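Local atomic coordinates of adenylation domain (PDB entry 5N9X), a protein that binds adenosine-5'-triphosphate and threonine and, as an adenylation domain, belongs to the ANL superfamily of AMP-binding enzymes. Residues G17-D22 / V179-V184; V449-W454 / L465-T470. One frame throughout, in Å; residues are numbered along the deposited sequence.

Contact 1 (G17-D22 / V179-V184); sequences GATLVD and VRHGNV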
loop_
_atom_site.group_PDB
_atom_site.type_symbol
_atom_site.label_atom_id
_atom_site.label_comp_id
_atom_site.label_asym_id
_atom_site.label_seq_id
_atom_site.Cartn_x
_atom_site.Cartn_y
_atom_site.Cartn_z
ATOM N N GLY A 17 -14.023 12.183 14.867
ATOM C CA GLY A 17 -15.024 11.296 15.439
ATOM C C GLY A 17 -14.716 9.809 15.357
ATOM O O GLY A 17 -13.603 9.395 15.051
ATOM N N ALA A 18 -15.731 9.000 15.616
ATOM C CA ALA A 18 -15.570 7.561 15.702
ATOM C C ALA A 18 -15.375 6.889 14.337
ATOM O O ALA A 18 -14.655 5.897 14.225
ATOM C CB ALA A 18 -16.776 6.963 16.421
ATOM N N THR A 19 -16.014 7.421 13.300
ATOM C CA THR A 19 -16.016 6.738 12.011
ATOM C C THR A 19 -15.504 7.625 10.860
ATOM O O THR A 19 -15.286 8.827 11.033
ATOM C CB THR A 19 -17.442 6.233 11.684
ATOM O OG1 THR A 19 -18.259 7.344 11.310
ATOM C CG2 THR A 19 -18.054 5.571 12.902
ATOM N N LEU A 20 -15.319 7.019 9.690
ATOM C CA LEU A 20 -14.928 7.754 8.491
ATOM C C LEU A 20 -16.091 8.647 7.993
ATOM O O LEU A 20 -15.893 9.761 7.511
ATOM C CB LEU A 20 -14.468 6.769 7.399
ATOM C CG LEU A 20 -13.194 5.965 7.729
ATOM C CD1 LEU A 20 -12.916 4.854 6.706
ATOM C CD2 LEU A 20 -11.967 6.873 7.877
ATOM N N VAL A 21 -17.302 8.150 8.148
ATOM C CA VAL A 21 -18.505 8.908 7.839
ATOM C C VAL A 21 -18.510 10.219 8.658
ATOM O O VAL A 21 -18.731 11.289 8.112
ATOM C CB VAL A 21 -19.766 8.043 8.128
ATOM C CG1 VAL A 21 -21.024 8.885 8.206
ATOM C CG2 VAL A 21 -19.898 6.907 7.103
ATOM N N ASP A 22 -18.228 10.116 9.959
ATOM C CA ASP A 22 -18.135 11.269 10.837
ATOM C C ASP A 22 -17.091 12.255 10.314
ATOM O O ASP A 22 -17.353 13.464 10.220
ATOM C CB ASP A 22 -17.758 10.860 12.272
ATOM C CG ASP A 22 -18.855 10.069 13.001
ATOM O OD1 ASP A 22 -20.065 10.307 12.762
ATOM O OD2 ASP A 22 -18.475 9.223 13.854
ATOM N N VAL A 179 -10.934 -4.053 7.417
ATOM C CA VAL A 179 -10.465 -2.966 8.278
ATOM C C VAL A 179 -11.638 -2.122 8.749
ATOM O O VAL A 179 -12.415 -1.612 7.921
ATOM C CB VAL A 179 -9.438 -2.086 7.543
ATOM C CG1 VAL A 179 -9.040 -0.875 8.372
ATOM C CG2 VAL A 179 -8.235 -2.922 7.167
ATOM N N ARG A 180 -11.770 -1.984 10.066
ATOM C CA ARG A 180 -12.879 -1.218 10.664
ATOM C C ARG A 180 -12.696 0.313 10.700
ATOM O O ARG A 180 -11.577 0.818 10.669
ATOM C CB ARG A 180 -13.132 -1.719 12.084
ATOM C CG ARG A 180 -13.737 -3.104 12.122
ATOM C CD ARG A 180 -13.267 -3.882 13.333
ATOM N NE ARG A 180 -14.282 -4.850 13.760
ATOM C CZ ARG A 180 -14.497 -5.205 15.027
ATOM N NH1 ARG A 180 -13.751 -4.692 16.001
ATOM N NH2 ARG A 180 -15.456 -6.078 15.323
ATOM N N HIS A 181 -13.817 1.029 10.757
ATOM C CA HIS A 181 -13.842 2.483 10.866
ATOM C C HIS A 181 -12.910 2.976 11.968
ATOM O O HIS A 181 -12.080 3.849 11.732
ATOM C CB HIS A 181 -15.281 2.968 11.116
ATOM C CG HIS A 181 -16.111 3.058 9.871
ATOM N ND1 HIS A 181 -16.055 4.138 9.009
ATOM C CD2 HIS A 181 -17.022 2.203 9.346
ATOM C CE1 HIS A 181 -16.886 3.935 8.002
ATOM N NE2 HIS A 181 -17.484 2.768 8.179
ATOM N N GLY A 182 -13.048 2.413 13.164
ATOM C CA GLY A 182 -12.157 2.698 14.275
ATOM C C GLY A 182 -10.699 2.368 14.025
ATOM O O GLY A 182 -9.807 3.029 14.569
ATOM N N ASN A 183 -10.423 1.352 13.213
ATOM C CA ASN A 183 -9.036 1.140 12.806
ATOM C C ASN A 183 -8.531 2.365 12.026
ATOM O O ASN A 183 -7.524 2.971 12.410
ATOM C CB ASN A 183 -8.854 -0.121 11.952
ATOM C CG ASN A 183 -9.213 -1.421 12.682
ATOM O OD1 ASN A 183 -9.793 -2.300 12.085
ATOM N ND2 ASN A 183 -8.817 -1.555 13.947
ATOM N N VAL A 184 -9.234 2.744 10.953
ATOM C CA VAL A 184 -8.798 3.905 10.186
ATOM C C VAL A 184 -8.770 5.219 10.979
ATOM O O VAL A 184 -7.819 6.002 10.842
ATOM C CB VAL A 184 -9.656 4.174 8.928
ATOM C CG1 VAL A 184 -8.877 5.092 8.001
ATOM C CG2 VAL A 184 -9.981 2.901 8.198
#

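Contact 2 (V449-W454 / L465-T470); sequences VDAVVW and LVCAYT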
loop_
_atom_site.group_PDB
_atom_site.type_symbol
_atom_site.label_atom_id
_atom_site.label_comp_id
_atom_site.label_asym_id
_atom_site.label_seq_id
_atom_site.Cartn_x
_atom_site.Cartn_y
_atom_site.Cartn_z
ATOM N N VAL A 449 18.176 -1.825 -13.183
ATOM C CA VAL A 449 17.156 -1.195 -12.341
ATOM C C VAL A 449 16.692 -2.122 -11.214
ATOM O O VAL A 449 16.860 -1.799 -10.045
ATOM C CB VAL A 449 15.910 -0.745 -13.159
ATOM C CG1 VAL A 449 15.097 0.270 -12.364
ATOM C CG2 VAL A 449 16.326 -0.113 -14.471
ATOM N N ASP A 450 16.111 -3.266 -11.557
ATOM C CA ASP A 450 15.449 -4.082 -10.543
ATOM C C ASP A 450 15.760 -5.566 -10.646
ATOM O O ASP A 450 16.036 -6.077 -11.731
ATOM C CB ASP A 450 13.935 -3.881 -10.635
ATOM C CG ASP A 450 13.278 -3.792 -9.280
ATOM O OD1 ASP A 450 13.735 -4.470 -8.326
ATOM O OD2 ASP A 450 12.303 -3.015 -9.170
ATOM N N ALA A 451 15.678 -6.264 -9.519
ATOM C CA ALA A 451 15.933 -7.702 -9.493
ATOM C C ALA A 451 14.985 -8.463 -8.554
ATOM O O ALA A 451 14.599 -7.957 -7.511
ATOM C CB ALA A 451 17.381 -7.957 -9.091
ATOM N N VAL A 452 14.628 -9.688 -8.935
ATOM C CA VAL A 452 13.896 -10.614 -8.069
ATOM C C VAL A 452 14.681 -11.920 -7.986
ATOM O O VAL A 452 14.952 -12.545 -9.016
ATOM C CB VAL A 452 12.482 -10.896 -8.598
ATOM C CG1 VAL A 452 11.778 -11.985 -7.771
ATOM C CG2 VAL A 452 11.674 -9.625 -8.633
ATOM N N VAL A 453 15.063 -12.320 -6.778
ATOM C CA VAL A 453 15.857 -13.527 -6.613
ATOM C C VAL A 453 15.070 -14.526 -5.783
ATOM O O VAL A 453 14.555 -14.171 -4.721
ATOM C CB VAL A 453 17.217 -13.245 -5.924
ATOM C CG1 VAL A 453 17.992 -14.545 -5.718
ATOM C CG2 VAL A 453 18.042 -12.253 -6.723
ATOM N N TRP A 454 14.953 -15.764 -6.257
ATOM C CA TRP A 454 14.260 -16.785 -5.464
ATOM C C TRP A 454 14.832 -18.197 -5.635
ATOM O O TRP A 454 15.641 -18.450 -6.520
ATOM C CB TRP A 454 12.755 -16.785 -5.791
ATOM C CG TRP A 454 12.382 -17.366 -7.108
ATOM C CD1 TRP A 454 11.785 -18.579 -7.341
ATOM C CD2 TRP A 454 12.552 -16.753 -8.385
ATOM N NE1 TRP A 454 11.573 -18.751 -8.689
ATOM C CE2 TRP A 454 12.036 -17.649 -9.354
ATOM C CE3 TRP A 454 13.105 -15.536 -8.811
ATOM C CZ2 TRP A 454 12.049 -17.361 -10.717
ATOM C CZ3 TRP A 454 13.124 -15.249 -10.161
ATOM C CH2 TRP A 454 12.602 -16.159 -11.104
ATOM N N LEU A 465 18.915 -21.416 -6.847
ATOM C CA LEU A 465 18.851 -19.958 -6.869
ATOM C C LEU A 465 18.723 -19.377 -8.274
ATOM O O LEU A 465 19.547 -19.647 -9.151
ATOM C CB LEU A 465 20.096 -19.372 -6.219
ATOM C CG LEU A 465 19.938 -18.732 -4.845
ATOM C CD1 LEU A 465 21.146 -17.870 -4.528
ATOM C CD2 LEU A 465 18.665 -17.926 -4.818
ATOM N N VAL A 466 17.706 -18.544 -8.461
ATOM C CA VAL A 466 17.395 -17.977 -9.764
ATOM C C VAL A 466 17.180 -16.467 -9.617
ATOM O O VAL A 466 16.831 -15.990 -8.538
ATOM C CB VAL A 466 16.158 -18.701 -10.372
ATOM C CG1 VAL A 466 15.555 -17.942 -11.514
ATOM C CG2 VAL A 466 16.561 -20.080 -10.829
ATOM N N CYS A 467 17.453 -15.722 -10.682
ATOM C CA CYS A 467 17.244 -14.281 -10.686
ATOM C C CYS A 467 16.559 -13.800 -11.952
ATOM O O CYS A 467 16.957 -14.161 -13.060
ATOM C CB CYS A 467 18.569 -13.534 -10.525
ATOM S SG CYS A 467 18.420 -11.743 -10.781
ATOM N N ALA A 468 15.530 -12.977 -11.782
ATOM C CA ALA A 468 15.061 -12.155 -12.891
ATOM C C ALA A 468 15.452 -10.690 -12.610
ATOM O O ALA A 468 15.495 -10.237 -11.454
ATOM C CB ALA A 468 13.566 -12.297 -13.090
ATOM N N TYR A 469 15.757 -9.953 -13.664
ATOM C CA TYR A 469 16.196 -8.578 -13.500
ATOM C C TYR A 469 15.845 -7.740 -14.733
ATOM O O TYR A 469 15.657 -8.271 -15.827
ATOM C CB TYR A 469 17.712 -8.522 -13.243
ATOM C CG TYR A 469 18.500 -8.900 -14.479
ATOM C CD1 TYR A 469 18.585 -10.224 -14.890
ATOM C CD2 TYR A 469 19.119 -7.930 -15.254
ATOM C CE1 TYR A 469 19.282 -10.573 -16.015
ATOM C CE2 TYR A 469 19.818 -8.269 -16.388
ATOM C CZ TYR A 469 19.901 -9.590 -16.761
ATOM O OH TYR A 469 20.604 -9.930 -17.893
ATOM N N THR A 470 15.808 -6.427 -14.550
ATOM C CA THR A 470 15.466 -5.507 -15.628
ATOM C C THR A 470 16.571 -4.483 -15.848
ATOM O O THR A 470 17.352 -4.208 -14.938
ATOM C CB THR A 470 14.142 -4.772 -15.332
ATOM O OG1 THR A 470 14.168 -4.274 -13.992
ATOM C CG2 THR A 470 12.961 -5.739 -15.464
#

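Contact 1 (G17-D22 / V179-V184)
The imidazole of His181 is the flat group of this contact, and Leu20 meets it at an edge: Leu20 N stands near the ring plane, tilted 22° out of it, and donates to His181 ND1 over 3.1 Å in a fairly straight bond (163°). Thr19 CB comes obliquely toward the same ring, 3.7 Å from His181 ND1, while Leu20 CB packs 3.5 Å from that nitrogen. The arrangement illustrates how a helix start is satisfied. Backbone amides of a first turn have no preceding helical carbonyl to bond, so other acceptors serve them. Here His181 takes one, and a capping box takes two more: Asp22 N donates to Thr19 OG1 (3.1 Å), and Thr19 N donates in return to Asp22 OD2. With His181 CG anti to its carbonyl carbon (chi1 -81°), the ring extends across to this turn. ND1 acts as acceptor, which would leave NE2 as the likely proton carrier in a neutral ring. Beside the imidazole, Leu20 crosses Val184 at about a right angle; Leu20 CD2 touches Val184 CG1 at 3.6 Å, and Leu20 CD1 faces Val184 CG2 at 3.8 Å. Thus the start of helix 20-30 is joined to that of helix 181-191, which directly follows strand 175-180. Around them, Leu20 and His181 rest on Ala162 of strand 161-167, Val21 and His181 on Leu89 of helix 79-90, and Leu20 on Trp219 of helix 213-222.

Contact 2 (V449-W454 / L465-T470)
Trp454 and Val466 pack side by side at the tight end of this antiparallel hairpin, where Val466 CG1 sits over one face of the indole. Val466 CG1 lies 3.8 Å from the centroid of the six-membered ring of Trp454, a CH-pi contact offset toward the rim. Because Trp454 CG lies between the backbone N and the carbonyl carbon (chi1 74°), the indole reaches the partner strand, bringing Trp454 CZ3 to 3.7 Å from Ala468 N, which lies at the ring edge. A hydrogen bond between Trp454 NE1 and His456 ND1 helps fix the ring's rotation. On the other face of the sheet Val453 CG1 meets Leu465 CD2 at 3.6 Å, and Val453 CG2 packs against Cys467 CB. Regular paired bonds accompany this close packing: Val452 N donates to Ala468 O at 2.7 Å and Val466 N to Trp454 O at 2.8 Å. Toward Val449 and Thr470 the bonding is looser. Thr470 N still donates to Asp450 O, but the bonds from Val449 N to Thr470 O (3.1 Å) and from Asp450 N to Thr470 OG1 (3.3 Å) are weak and bent. Val449 is exposed to solvent there, and Asp450 turns its carboxylate to Arg443. In the C-terminal domain's three-stranded sheet, strand 463-470 lies between 450-457 and the parallel 501-505; helix 518-528 packs on Trp454, Val466 and Ala468, helix 435-443 on Ala451, Val453 and Leu465.

Contacts 1 and 2 follow one another along the chain and share no helix, strand or sheet. Their centres lie 40 Å apart on opposite sides of the chain's centre, and their nearest atoms are about 26 Å apart. The first joins parts of the large N-terminal portion, through two helix starts; the second pairs two of the three strands of the sheet in the small C-terminal domain. The side chain of Val184 is about 11 Å from the bound threonine and about 14 Å from adenosine-5'-triphosphate, that of Val452 about 13 Å from adenosine-5'-triphosphate. This two-part plan is characteristic of ANL proteins, whose C-terminal domain can generally reorient against the larger body; each contact lies wholly within one part, and neither bridges them.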